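Local coordinates for protein Ent-copalyl diphosphate synthase (Streptomyces platensis, PDB 5BP8) that is a mainly helical protein, probably of the terpene cyclase superfamily, with a region related to the C-terminal domain of squalene-hopene cyclase, at residues 255-263 with 296-304; 282-292 with 313-324. One frame throughout, in Å; residues are numbered along the deposited sequence.

Contact 1 (255-263 with 296-304)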
ATOM      1  N   SER A 255       6.123   2.030   5.488  1.00 14.76           N
ATOM      2  CA  SER A 255       6.976   1.196   4.627  1.00 14.82           C
ATOM      3  C   SER A 255       7.226   1.811   3.238  1.00 15.23           C
ATOM      4  O   SER A 255       8.088   1.349   2.484  1.00 14.68           O
ATOM      5  CB  SER A 255       6.365  -0.200   4.484  1.00 15.58           C
ATOM      6  OG  SER A 255       5.176  -0.180   3.693  1.00 16.36           O
ATOM      7  N   ILE A 256       6.438   2.833   2.905  1.00 16.12           N
ATOM      8  CA  ILE A 256       6.546   3.527   1.635  1.00 16.88           C
ATOM      9  C   ILE A 256       6.284   5.002   1.868  1.00 16.35           C
ATOM     10  O   ILE A 256       5.262   5.371   2.474  1.00 15.59           O
ATOM     11  CB  ILE A 256       5.608   2.916   0.552  1.00 17.45           C
ATOM     12  CG1 ILE A 256       5.798   3.629  -0.787  1.00 19.19           C
ATOM     13  CG2 ILE A 256       4.166   2.911   0.997  1.00 18.16           C
ATOM     14  CD1 ILE A 256       5.109   2.927  -1.947  1.00 21.00           C
ATOM     15  N   THR A 257       7.268   5.825   1.498  1.00 16.98           N
ATOM     16  CA  THR A 257       7.150   7.283   1.583  1.00 16.56           C
ATOM     17  C   THR A 257       8.284   7.900   0.784  1.00 17.43           C
ATOM     18  O   THR A 257       9.407   7.426   0.851  1.00 17.44           O
ATOM     19  CB  THR A 257       7.130   7.797   3.029  1.00 16.83           C
ATOM     20  OG1 THR A 257       6.849   9.208   3.043  1.00 17.27           O
ATOM     21  CG2 THR A 257       8.448   7.492   3.759  1.00 16.93           C
ATOM     22  N   PRO A 258       7.985   8.923  -0.037  1.00 17.70           N
ATOM     23  CA  PRO A 258       6.698   9.516  -0.348  1.00 17.77           C
ATOM     24  C   PRO A 258       5.831   8.632  -1.241  1.00 16.98           C
ATOM     25  O   PRO A 258       6.316   7.639  -1.829  1.00 16.50           O
ATOM     26  CB  PRO A 258       7.056  10.803  -1.143  1.00 19.14           C
ATOM     27  CG  PRO A 258       8.511  10.783  -1.354  1.00 19.33           C
ATOM     28  CD  PRO A 258       9.106   9.532  -0.791  1.00 18.45           C
ATOM     29  N   ILE A 259       4.574   9.028  -1.344  1.00 17.03           N
ATOM     30  CA  ILE A 259       3.602   8.465  -2.286  1.00 17.26           C
ATOM     31  C   ILE A 259       2.911   9.590  -3.092  1.00 18.51           C
ATOM     32  O   ILE A 259       1.767   9.463  -3.526  1.00 18.35           O
ATOM     33  CB  ILE A 259       2.530   7.627  -1.569  1.00 17.52           C
ATOM     34  CG1 ILE A 259       1.764   8.437  -0.511  1.00 18.09           C
ATOM     35  CG2 ILE A 259       3.136   6.371  -0.979  1.00 17.91           C
ATOM     36  CD1 ILE A 259       0.430   7.819  -0.185  1.00 18.23           C
ATOM     37  N   VAL A 260       3.616  10.702  -3.253  1.00 18.59           N
ATOM     38  CA  VAL A 260       3.015  11.960  -3.752  1.00 19.15           C
ATOM     39  C   VAL A 260       2.130  11.817  -5.010  1.00 19.50           C
ATOM     40  O   VAL A 260       1.004  12.303  -5.025  1.00 18.97           O
ATOM     41  CB  VAL A 260       4.105  13.042  -3.907  1.00 20.70           C
ATOM     42  CG1 VAL A 260       5.205  12.651  -4.879  1.00 20.85           C
ATOM     43  CG2 VAL A 260       3.503  14.382  -4.288  1.00 22.72           C
ATOM     44  N   TYR A 261       2.608  11.172  -6.054  1.00 19.14           N
ATOM     45  CA  TYR A 261       1.795  11.078  -7.290  1.00 19.10           C
ATOM     46  C   TYR A 261       0.563  10.199  -7.148  1.00 19.72           C
ATOM     47  O   TYR A 261      -0.542  10.558  -7.605  1.00 19.44           O
ATOM     48  CB  TYR A 261       2.651  10.582  -8.434  1.00 19.78           C
ATOM     49  CG  TYR A 261       3.870  11.444  -8.774  1.00 20.00           C
ATOM     50  CD1 TYR A 261       3.816  12.846  -8.713  1.00 21.51           C
ATOM     51  CD2 TYR A 261       5.047  10.868  -9.240  1.00 19.94           C
ATOM     52  CE1 TYR A 261       4.903  13.622  -9.071  1.00 21.16           C
ATOM     53  CE2 TYR A 261       6.134  11.636  -9.587  1.00 20.66           C
ATOM     54  CZ  TYR A 261       6.052  13.013  -9.532  1.00 21.06           C
ATOM     55  OH  TYR A 261       7.148  13.786  -9.886  1.00 22.52           O
ATOM     56  N   PHE A 262       0.722   9.040  -6.507  1.00 18.65           N
ATOM     57  CA  PHE A 262      -0.420   8.208  -6.123  1.00 19.71           C
ATOM     58  C   PHE A 262      -1.458   9.033  -5.341  1.00 18.78           C
ATOM     59  O   PHE A 262      -2.650   9.057  -5.681  1.00 18.82           O
ATOM     60  CB  PHE A 262       0.128   6.996  -5.329  1.00 20.99           C
ATOM     61  CG  PHE A 262      -0.894   6.246  -4.509  1.00 22.32           C
ATOM     62  CD1 PHE A 262      -2.110   5.840  -5.034  1.00 24.98           C
ATOM     63  CD2 PHE A 262      -0.606   5.866  -3.235  1.00 26.39           C
ATOM     64  CE1 PHE A 262      -3.031   5.111  -4.263  1.00 25.24           C
ATOM     65  CE2 PHE A 262      -1.519   5.138  -2.467  1.00 26.56           C
ATOM     66  CZ  PHE A 262      -2.736   4.766  -2.986  1.00 25.67           C
ATOM     67  N   GLU A 263      -1.015   9.732  -4.306  1.00 17.94           N
ATOM     68  CA  GLU A 263      -1.970  10.489  -3.491  1.00 18.38           C
ATOM     69  C   GLU A 263      -2.648  11.612  -4.304  1.00 18.60           C
ATOM     70  O   GLU A 263      -3.883  11.775  -4.240  1.00 20.01           O
ATOM     71  CB  GLU A 263      -1.274  11.067  -2.260  1.00 18.96           C
ATOM     72  CG  GLU A 263      -2.182  11.998  -1.465  1.00 19.99           C
ATOM     73  CD  GLU A 263      -1.581  12.350  -0.132  1.00 20.72           C
ATOM     74  OE1 GLU A 263      -1.345  13.549   0.069  1.00 22.11           O
ATOM     75  OE2 GLU A 263      -1.380  11.429   0.706  1.00 19.91           O
ATOM     76  N   GLY A 296       5.451   6.836 -18.712  1.00 26.05           N
ATOM     77  CA  GLY A 296       4.437   6.902 -17.655  1.00 26.14           C
ATOM     78  C   GLY A 296       4.977   7.577 -16.406  1.00 23.69           C
ATOM     79  O   GLY A 296       5.792   8.512 -16.471  1.00 23.51           O
ATOM     80  N   ILE A 297       4.499   7.115 -15.250  1.00 22.60           N
ATOM     81  CA  ILE A 297       4.824   7.746 -13.969  1.00 20.44           C
ATOM     82  C   ILE A 297       4.699   6.641 -12.897  1.00 19.95           C
ATOM     83  O   ILE A 297       4.037   5.636 -13.130  1.00 19.43           O
ATOM     84  CB  ILE A 297       3.869   8.921 -13.664  1.00 20.67           C
ATOM     85  CG1 ILE A 297       4.405   9.825 -12.557  1.00 21.23           C
ATOM     86  CG2 ILE A 297       2.463   8.438 -13.297  1.00 21.61           C
ATOM     87  CD1 ILE A 297       3.611  11.112 -12.418  1.00 21.91           C
ATOM     88  N   ALA A 298       5.386   6.840 -11.777  1.00 18.58           N
ATOM     89  CA  ALA A 298       5.340   5.954 -10.614  1.00 19.21           C
ATOM     90  C   ALA A 298       4.486   6.556  -9.520  1.00 18.91           C
ATOM     91  O   ALA A 298       3.954   7.654  -9.646  1.00 19.73           O
ATOM     92  CB  ALA A 298       6.753   5.752 -10.087  1.00 19.90           C
ATOM     93  N   ALA A 299       4.414   5.868  -8.384  1.00 19.99           N
ATOM     94  CA  ALA A 299       3.701   6.398  -7.236  1.00 19.32           C
ATOM     95  C   ALA A 299       4.405   7.630  -6.651  1.00 20.09           C
ATOM     96  O   ALA A 299       3.774   8.479  -5.989  1.00 19.07           O
ATOM     97  CB  ALA A 299       3.565   5.322  -6.175  1.00 19.56           C
ATOM     98  N   ALA A 300       5.700   7.716  -6.913  1.00 18.92           N
ATOM     99  CA  ALA A 300       6.547   8.820  -6.471  1.00 19.45           C
ATOM    100  C   ALA A 300       7.883   8.804  -7.216  1.00 20.21           C
ATOM    101  O   ALA A 300       8.288   7.764  -7.753  1.00 19.92           O
ATOM    102  CB  ALA A 300       6.800   8.732  -4.978  1.00 19.39           C
ATOM    103  N   PRO A 301       8.605   9.944  -7.210  1.00 19.89           N
ATOM    104  CA  PRO A 301       9.939   9.878  -7.818  1.00 21.22           C
ATOM    105  C   PRO A 301      10.827   8.870  -7.057  1.00 21.71           C
ATOM    106  O   PRO A 301      10.759   8.779  -5.814  1.00 22.19           O
ATOM    107  CB  PRO A 301      10.464  11.323  -7.704  1.00 21.24           C
ATOM    108  CG  PRO A 301       9.260  12.186  -7.443  1.00 20.74           C
ATOM    109  CD  PRO A 301       8.240  11.297  -6.766  1.00 20.13           C
ATOM    110  N   GLY A 302      11.667   8.149  -7.784  1.00 21.85           N
ATOM    111  CA  GLY A 302      12.533   7.131  -7.171  1.00 22.19           C
ATOM    112  C   GLY A 302      12.035   5.701  -7.261  1.00 22.36           C
ATOM    113  O   GLY A 302      12.727   4.769  -6.821  1.00 22.28           O
ATOM    114  N   LEU A 303      10.837   5.537  -7.825  1.00 22.63           N
ATOM    115  CA  LEU A 303      10.225   4.237  -8.099  1.00 21.65           C
ATOM    116  C   LEU A 303      10.034   4.053  -9.629  1.00 22.33           C
ATOM    117  O   LEU A 303       9.998   5.031 -10.369  1.00 20.86           O
ATOM    118  CB  LEU A 303       8.874   4.141  -7.398  1.00 21.46           C
ATOM    119  CG  LEU A 303       8.891   4.047  -5.860  1.00 21.44           C
ATOM    120  CD1 LEU A 303       7.529   4.339  -5.290  1.00 21.54           C
ATOM    121  CD2 LEU A 303       9.349   2.676  -5.391  1.00 21.18           C
ATOM    122  N   PRO A 304       9.945   2.805 -10.102  1.00 22.31           N
ATOM    123  CA  PRO A 304       9.732   2.588 -11.536  1.00 22.17           C
ATOM    124  C   PRO A 304       8.300   2.880 -11.901  1.00 20.68           C
ATOM    125  O   PRO A 304       7.395   2.711 -11.074  1.00 19.86           O
ATOM    126  CB  PRO A 304      10.040   1.086 -11.725  1.00 23.91           C
ATOM    127  CG  PRO A 304       9.868   0.473 -10.385  1.00 22.91           C
ATOM    128  CD  PRO A 304      10.142   1.535  -9.372  1.00 23.70           C
TER
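Phe262 and Tyr261, in the first turn of helix 260-274, both point their backbone amides at the carbonyl of Ala299, which reaches over the start of the helix. Phe262 N gives the straighter bond to Ala299 O, at an N-H...O angle of 167°. Tyr261 N is nearer, 2.9 Å from Ala299 O, but that bond is bent to 121° and weak. Glu263 N turns back within its own segment to Ile259 O, the carbonyl of the N-cap residue. Ala299 O and Ile259 O lie 3.3 Å apart, two acceptors side by side where the helix begins.

Tyr261 makes the largest side-chain contribution. With CG anti to the carbonyl carbon (chi1 -59°), its ring swings out toward the loop, and Ile297 CD1 sits over one face in a CH-pi contact, 3.7 Å from the centroid. Ala298 O lies at the ring edge, 3.4 Å from Tyr261 CD2. Pro301 CD comes obliquely to within 3.5 Å of Tyr261 CE2 and also touches Val260 CG1. Pro258, joined to Thr257 by a cis peptide bond, has its O buried against Ala300 CB with no polar partner in the model; Pro301 O, in contrast, is bonded to His213. A loop, with its type II turn Ala300-Leu303, is thus packed against a helix N-terminus in a helix-rich fold, probably of the terpene cyclase type.

Contact 2 (282-292 with 313-324)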
ATOM      1  N   ALA A 282      -3.594  24.531  -9.049  1.00 38.34           N
ATOM      2  CA  ALA A 282      -2.655  24.332 -10.138  1.00 37.37           C
ATOM      3  C   ALA A 282      -1.432  23.539  -9.710  1.00 34.66           C
ATOM      4  O   ALA A 282      -0.878  22.806 -10.513  1.00 32.50           O
ATOM      5  CB  ALA A 282      -2.221  25.680 -10.699  1.00 38.14           C
ATOM      6  N   ALA A 283      -0.990  23.719  -8.465  1.00 34.68           N
ATOM      7  CA  ALA A 283       0.195  23.049  -7.976  1.00 34.31           C
ATOM      8  C   ALA A 283       0.061  21.527  -8.061  1.00 32.04           C
ATOM      9  O   ALA A 283       1.061  20.856  -8.314  1.00 30.19           O
ATOM     10  CB  ALA A 283       0.529  23.472  -6.540  1.00 35.66           C
ATOM     11  N   LEU A 284      -1.140  20.978  -7.857  1.00 29.72           N
ATOM     12  CA  LEU A 284      -1.299  19.518  -7.945  1.00 29.27           C
ATOM     13  C   LEU A 284      -1.149  19.077  -9.383  1.00 28.66           C
ATOM     14  O   LEU A 284      -0.471  18.095  -9.665  1.00 27.75           O
ATOM     15  CB  LEU A 284      -2.646  19.029  -7.412  1.00 30.00           C
ATOM     16  CG  LEU A 284      -2.885  19.234  -5.918  1.00 30.27           C
ATOM     17  CD1 LEU A 284      -4.184  18.562  -5.521  1.00 31.56           C
ATOM     18  CD2 LEU A 284      -1.718  18.730  -5.081  1.00 29.75           C
ATOM     19  N   LEU A 285      -1.783  19.816 -10.297  1.00 28.95           N
ATOM     20  CA  LEU A 285      -1.793  19.422 -11.690  1.00 29.39           C
ATOM     21  C   LEU A 285      -0.400  19.614 -12.263  1.00 29.12           C
ATOM     22  O   LEU A 285       0.063  18.782 -13.053  1.00 29.09           O
ATOM     23  CB  LEU A 285      -2.839  20.213 -12.490  1.00 31.07           C
ATOM     24  CG  LEU A 285      -4.273  20.234 -11.954  1.00 31.78           C
ATOM     25  CD1 LEU A 285      -5.191  21.100 -12.806  1.00 33.58           C
ATOM     26  CD2 LEU A 285      -4.835  18.834 -11.862  1.00 33.37           C
ATOM     27  N   ASP A 286       0.288  20.681 -11.852  1.00 28.78           N
ATOM     28  CA  ASP A 286       1.687  20.883 -12.271  1.00 29.36           C
ATOM     29  C   ASP A 286       2.636  19.774 -11.824  1.00 28.42           C
ATOM     30  O   ASP A 286       3.505  19.367 -12.607  1.00 27.74           O
ATOM     31  CB  ASP A 286       2.246  22.211 -11.760  1.00 30.59           C
ATOM     32  CG  ASP A 286       1.574  23.424 -12.384  1.00 31.49           C
ATOM     33  OD1 ASP A 286       0.939  23.322 -13.451  1.00 30.91           O
ATOM     34  OD2 ASP A 286       1.711  24.493 -11.770  1.00 33.59           O
ATOM     35  N   SER A 287       2.497  19.329 -10.569  1.00 26.09           N
ATOM     36  CA  SER A 287       3.300  18.200 -10.017  1.00 26.08           C
ATOM     37  C   SER A 287       3.108  16.962 -10.877  1.00 24.63           C
ATOM     38  O   SER A 287       4.062  16.322 -11.291  1.00 25.50           O
ATOM     39  CB  SER A 287       2.867  17.877  -8.576  1.00 25.91           C
ATOM     40  OG  SER A 287       3.426  16.656  -8.113  1.00 23.90           O
ATOM     41  N   LEU A 288       1.858  16.629 -11.151  1.00 25.23           N
ATOM     42  CA  LEU A 288       1.570  15.444 -11.947  1.00 24.69           C
ATOM     43  C   LEU A 288       2.101  15.558 -13.368  1.00 26.72           C
ATOM     44  O   LEU A 288       2.710  14.625 -13.870  1.00 25.23           O
ATOM     45  CB  LEU A 288       0.079  15.156 -11.965  1.00 24.44           C
ATOM     46  CG  LEU A 288      -0.545  14.676 -10.648  1.00 24.05           C
ATOM     47  CD1 LEU A 288      -1.989  14.312 -10.918  1.00 24.91           C
ATOM     48  CD2 LEU A 288       0.207  13.480 -10.057  1.00 23.94           C
ATOM     49  N   GLU A 289       1.885  16.697 -14.029  1.00 27.17           N
ATOM     50  CA  GLU A 289       2.432  16.871 -15.389  1.00 29.76           C
ATOM     51  C   GLU A 289       3.951  16.788 -15.473  1.00 29.69           C
ATOM     52  O   GLU A 289       4.504  16.187 -16.409  1.00 31.20           O
ATOM     53  CB  GLU A 289       1.957  18.204 -15.992  1.00 31.87           C
ATOM     54  CG  GLU A 289       0.660  18.065 -16.720  1.00 33.40           C
ATOM     55  CD  GLU A 289       0.260  19.322 -17.487  1.00 34.51           C
ATOM     56  OE1 GLU A 289       0.692  20.450 -17.125  1.00 32.75           O
ATOM     57  OE2 GLU A 289      -0.507  19.149 -18.444  1.00 35.01           O
ATOM     58  N   ALA A 290       4.630  17.394 -14.511  1.00 29.08           N
ATOM     59  CA  ALA A 290       6.074  17.342 -14.450  1.00 30.01           C
ATOM     60  C   ALA A 290       6.549  15.919 -14.257  1.00 30.42           C
ATOM     61  O   ALA A 290       7.595  15.564 -14.750  1.00 31.69           O
ATOM     62  CB  ALA A 290       6.605  18.216 -13.324  1.00 31.23           C
ATOM     63  N   GLY A 291       5.790  15.099 -13.535  1.00 27.35           N
ATOM     64  CA  GLY A 291       6.234  13.754 -13.262  1.00 26.49           C
ATOM     65  C   GLY A 291       5.997  12.797 -14.415  1.00 25.72           C
ATOM     66  O   GLY A 291       6.698  11.813 -14.558  1.00 26.15           O
ATOM     67  N   LEU A 292       4.984  13.078 -15.212  1.00 26.33           N
ATOM     68  CA  LEU A 292       4.590  12.215 -16.308  1.00 28.02           C
ATOM     69  C   LEU A 292       5.594  12.251 -17.458  1.00 30.14           C
ATOM     70  O   LEU A 292       6.014  13.321 -17.870  1.00 32.82           O
ATOM     71  CB  LEU A 292       3.211  12.656 -16.777  1.00 29.20           C
ATOM     72  CG  LEU A 292       2.478  11.806 -17.795  1.00 30.94           C
ATOM     73  CD1 LEU A 292       2.310  10.364 -17.315  1.00 31.00           C
ATOM     74  CD2 LEU A 292       1.140  12.473 -18.034  1.00 31.66           C
ATOM     75  N   VAL A 313      -3.130   8.947 -13.097  1.00 21.47           N
ATOM     76  CA  VAL A 313      -2.606  10.277 -13.269  1.00 22.19           C
ATOM     77  C   VAL A 313      -3.130  10.904 -14.569  1.00 23.25           C
ATOM     78  O   VAL A 313      -3.548  12.062 -14.559  1.00 23.67           O
ATOM     79  CB  VAL A 313      -1.069  10.295 -13.186  1.00 22.30           C
ATOM     80  CG1 VAL A 313      -0.505  11.596 -13.740  1.00 22.83           C
ATOM     81  CG2 VAL A 313      -0.628  10.117 -11.753  1.00 22.12           C
ATOM     82  N   LEU A 314      -3.150  10.131 -15.649  1.00 23.31           N
ATOM     83  CA  LEU A 314      -3.708  10.607 -16.927  1.00 24.88           C
ATOM     84  C   LEU A 314      -5.178  10.970 -16.779  1.00 26.03           C
ATOM     85  O   LEU A 314      -5.606  12.017 -17.250  1.00 26.32           O
ATOM     86  CB  LEU A 314      -3.540   9.562 -18.014  1.00 25.11           C
ATOM     87  CG  LEU A 314      -2.119   9.395 -18.556  1.00 25.27           C
ATOM     88  CD1 LEU A 314      -1.951   8.073 -19.286  1.00 25.29           C
ATOM     89  CD2 LEU A 314      -1.795  10.574 -19.483  1.00 26.46           C
ATOM     90  N   PHE A 315      -5.931  10.118 -16.098  1.00 24.74           N
ATOM     91  CA  PHE A 315      -7.347  10.334 -15.832  1.00 25.46           C
ATOM     92  C   PHE A 315      -7.541  11.570 -14.968  1.00 25.22           C
ATOM     93  O   PHE A 315      -8.391  12.423 -15.254  1.00 24.87           O
ATOM     94  CB  PHE A 315      -7.934   9.052 -15.173  1.00 24.84           C
ATOM     95  CG  PHE A 315      -9.437   9.037 -14.972  1.00 26.02           C
ATOM     96  CD1 PHE A 315     -10.327   9.477 -15.950  1.00 25.91           C
ATOM     97  CD2 PHE A 315      -9.977   8.463 -13.804  1.00 25.97           C
ATOM     98  CE1 PHE A 315     -11.696   9.422 -15.718  1.00 26.39           C
ATOM     99  CE2 PHE A 315     -11.333   8.388 -13.584  1.00 25.51           C
ATOM    100  CZ  PHE A 315     -12.204   8.862 -14.550  1.00 26.58           C
ATOM    101  N   ALA A 316      -6.737  11.711 -13.921  1.00 24.50           N
ATOM    102  CA  ALA A 316      -6.846  12.866 -13.047  1.00 25.23           C
ATOM    103  C   ALA A 316      -6.575  14.181 -13.783  1.00 26.51           C
ATOM    104  O   ALA A 316      -7.326  15.161 -13.620  1.00 27.37           O
ATOM    105  CB  ALA A 316      -5.874  12.732 -11.883  1.00 24.63           C
ATOM    106  N   LEU A 317      -5.501  14.193 -14.570  1.00 25.23           N
ATOM    107  CA  LEU A 317      -5.139  15.376 -15.337  1.00 26.44           C
ATOM    108  C   LEU A 317      -6.247  15.730 -16.320  1.00 27.22           C
ATOM    109  O   LEU A 317      -6.688  16.900 -16.365  1.00 29.00           O
ATOM    110  CB  LEU A 317      -3.800  15.199 -16.044  1.00 25.30           C
ATOM    111  CG  LEU A 317      -2.562  15.282 -15.148  1.00 25.40           C
ATOM    112  CD1 LEU A 317      -1.352  14.741 -15.889  1.00 24.96           C
ATOM    113  CD2 LEU A 317      -2.310  16.694 -14.634  1.00 25.95           C
ATOM    114  N   ALA A 318      -6.722  14.738 -17.062  1.00 26.82           N
ATOM    115  CA  ALA A 318      -7.737  14.968 -18.091  1.00 29.04           C
ATOM    116  C   ALA A 318      -9.070  15.426 -17.526  1.00 30.92           C
ATOM    117  O   ALA A 318      -9.761  16.262 -18.126  1.00 31.12           O
ATOM    118  CB  ALA A 318      -7.898  13.737 -18.963  1.00 29.19           C
ATOM    119  N   GLN A 319      -9.445  14.910 -16.362  1.00 29.45           N
ATOM    120  CA  GLN A 319     -10.660  15.376 -15.706  1.00 30.06           C
ATOM    121  C   GLN A 319     -10.568  16.807 -15.199  1.00 30.35           C
ATOM    122  O   GLN A 319     -11.596  17.417 -14.883  1.00 31.80           O
ATOM    123  CB  GLN A 319     -11.069  14.458 -14.550  1.00 27.55           C
ATOM    124  CG  GLN A 319     -11.505  13.096 -15.004  1.00 26.61           C
ATOM    125  CD  GLN A 319     -12.155  12.297 -13.902  1.00 27.38           C
ATOM    126  OE1 GLN A 319     -13.373  12.181 -13.861  1.00 27.48           O
ATOM    127  NE2 GLN A 319     -11.339  11.734 -12.996  1.00 26.11           N
ATOM    128  N   HIS A 320      -9.365  17.333 -15.079  1.00 29.30           N
ATOM    129  CA  HIS A 320      -9.193  18.683 -14.573  1.00 30.98           C
ATOM    130  C   HIS A 320      -8.578  19.620 -15.614  1.00 31.20           C
ATOM    131  O   HIS A 320      -7.881  20.563 -15.274  1.00 32.16           O
ATOM    132  CB  HIS A 320      -8.394  18.644 -13.277  1.00 29.40           C
ATOM    133  CG  HIS A 320      -9.123  17.945 -12.180  1.00 29.07           C
ATOM    134  ND1 HIS A 320      -9.030  16.588 -11.973  1.00 27.82           N
ATOM    135  CD2 HIS A 320     -10.001  18.403 -11.263  1.00 29.36           C
ATOM    136  CE1 HIS A 320      -9.807  16.244 -10.969  1.00 28.19           C
ATOM    137  NE2 HIS A 320     -10.411  17.325 -10.522  1.00 29.45           N
ATOM    138  N   GLY A 321      -8.845  19.329 -16.881  1.00 33.33           N
ATOM    139  CA  GLY A 321      -8.548  20.252 -17.975  1.00 36.10           C
ATOM    140  C   GLY A 321      -7.186  20.117 -18.623  1.00 37.12           C
ATOM    141  O   GLY A 321      -6.802  20.988 -19.409  1.00 36.26           O
ATOM    142  N   ARG A 322      -6.443  19.052 -18.304  1.00 34.69           N
ATOM    143  CA  ARG A 322      -5.109  18.846 -18.872  1.00 32.89           C
ATOM    144  C   ARG A 322      -5.036  17.488 -19.526  1.00 34.50           C
ATOM    145  O   ARG A 322      -4.583  16.500 -18.921  1.00 33.86           O
ATOM    146  CB  ARG A 322      -4.020  19.022 -17.821  1.00 33.31           C
ATOM    147  CG  ARG A 322      -4.047  20.397 -17.185  1.00 32.73           C
ATOM    148  CD  ARG A 322      -2.727  20.802 -16.592  1.00 33.46           C
ATOM    149  NE  ARG A 322      -2.914  21.971 -15.740  1.00 33.80           N
ATOM    150  CZ  ARG A 322      -1.968  22.513 -14.979  1.00 34.28           C
ATOM    151  NH1 ARG A 322      -0.726  22.047 -14.970  1.00 34.02           N
ATOM    152  NH2 ARG A 322      -2.268  23.545 -14.220  1.00 36.60           N
ATOM    153  N   THR A 323      -5.514  17.429 -20.767  1.00 33.14           N
ATOM    154  CA  THR A 323      -5.626  16.181 -21.493  1.00 33.94           C
ATOM    155  C   THR A 323      -4.338  15.824 -22.220  1.00 35.02           C
ATOM    156  O   THR A 323      -3.814  16.615 -23.003  1.00 36.00           O
ATOM    157  CB  THR A 323      -6.789  16.231 -22.494  1.00 35.51           C
ATOM    158  OG1 THR A 323      -8.004  16.458 -21.782  1.00 40.01           O
ATOM    159  CG2 THR A 323      -6.919  14.929 -23.247  1.00 35.57           C
ATOM    160  N   HIS A 324      -3.818  14.633 -21.952  1.00 32.72           N
ATOM    161  CA  HIS A 324      -2.627  14.133 -22.621  1.00 33.45           C
ATOM    162  C   HIS A 324      -2.988  12.818 -23.248  1.00 33.50           C
ATOM    163  O   HIS A 324      -3.637  11.989 -22.595  1.00 32.31           O
ATOM    164  CB  HIS A 324      -1.487  13.882 -21.624  1.00 35.64           C
ATOM    165  CG  HIS A 324      -1.013  15.116 -20.937  1.00 37.73           C
ATOM    166  ND1 HIS A 324       0.107  15.805 -21.336  1.00 43.76           N
ATOM    167  CD2 HIS A 324      -1.536  15.811 -19.906  1.00 39.81           C
ATOM    168  CE1 HIS A 324       0.271  16.861 -20.561  1.00 42.39           C
ATOM    169  NE2 HIS A 324      -0.714  16.885 -19.684  1.00 41.31           N
TER
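Arg322 lays its guanidinium flat over Leu285 CB, which stands 3.5 Å above the centre of the plane, and turns its edge to two acids of helix 282-291. Arg322 NH1 is shared: it meets Asp286 OD1 at 2.6 Å, almost straight (172°) and in the guanidinium plane, and Glu289 OE1 at 3.0 Å, from above that carboxylate. A weak bond from Arg322 NH2 also goes to Asp286 OD1. The other oxygen, Glu289 OE2, accepts from His324 NE2 at 2.6 Å, on the anti side, with ring and carboxylate planes nearly perpendicular (84°). Glu289 thus links arginine and histidine, and two salt bridges fix the rotation of the guanidinium. The positive guanidinium would probably help keep both carboxylates ionised.

Arg322 reaches the acids because its chain runs extended from CG to NE, while the backbone beneath is held by Leu317 O, which takes Arg322 N and His320 N from opposite faces of its plane. Under this polar layer the helices meet through leucines, Val313 and Ala316. Leu317 CD2 packs 3.9 Å from Leu288 CB, Leu288 CD2 meets Val313 CG2, and Leu292 CD2 reaches Leu314 CD2 at 3.8 Å while lying over the His324 ring. His320 CB rests on Leu285 CD2; its ring is positioned by ND1 to Ala316 O and by NE2 to Tyr278 OH.

The pair is obliquely antiparallel: the axes of 282-291 and 313-319 approach to 10.3 Å, with 138° between their directions. Helix 260-274 touches both, and helix 349-365 flanks the second.

Overall arrangement
The two contacts lie about 15 Å apart, centre to centre, and their segments alternate along the chain: 255-263, 282-292, 296-304, 313-324. Helix 260-274, which begins in contact 1, is followed directly by helix 282-291 of contact 2, and 296-304 lies in the loop between that helix and helix 307-319. The contacts touch where Tyr261 OH approaches Gly291 CA at 3.5 Å and Ile297 CD1 packs beside Leu292 N. Contact 1 lies nearer the centre of the chain, about 11 Å from it against about 22 Å for contact 2. Together they pack three successive helices, and the loop between the last two, against one another in this mainly helical protein.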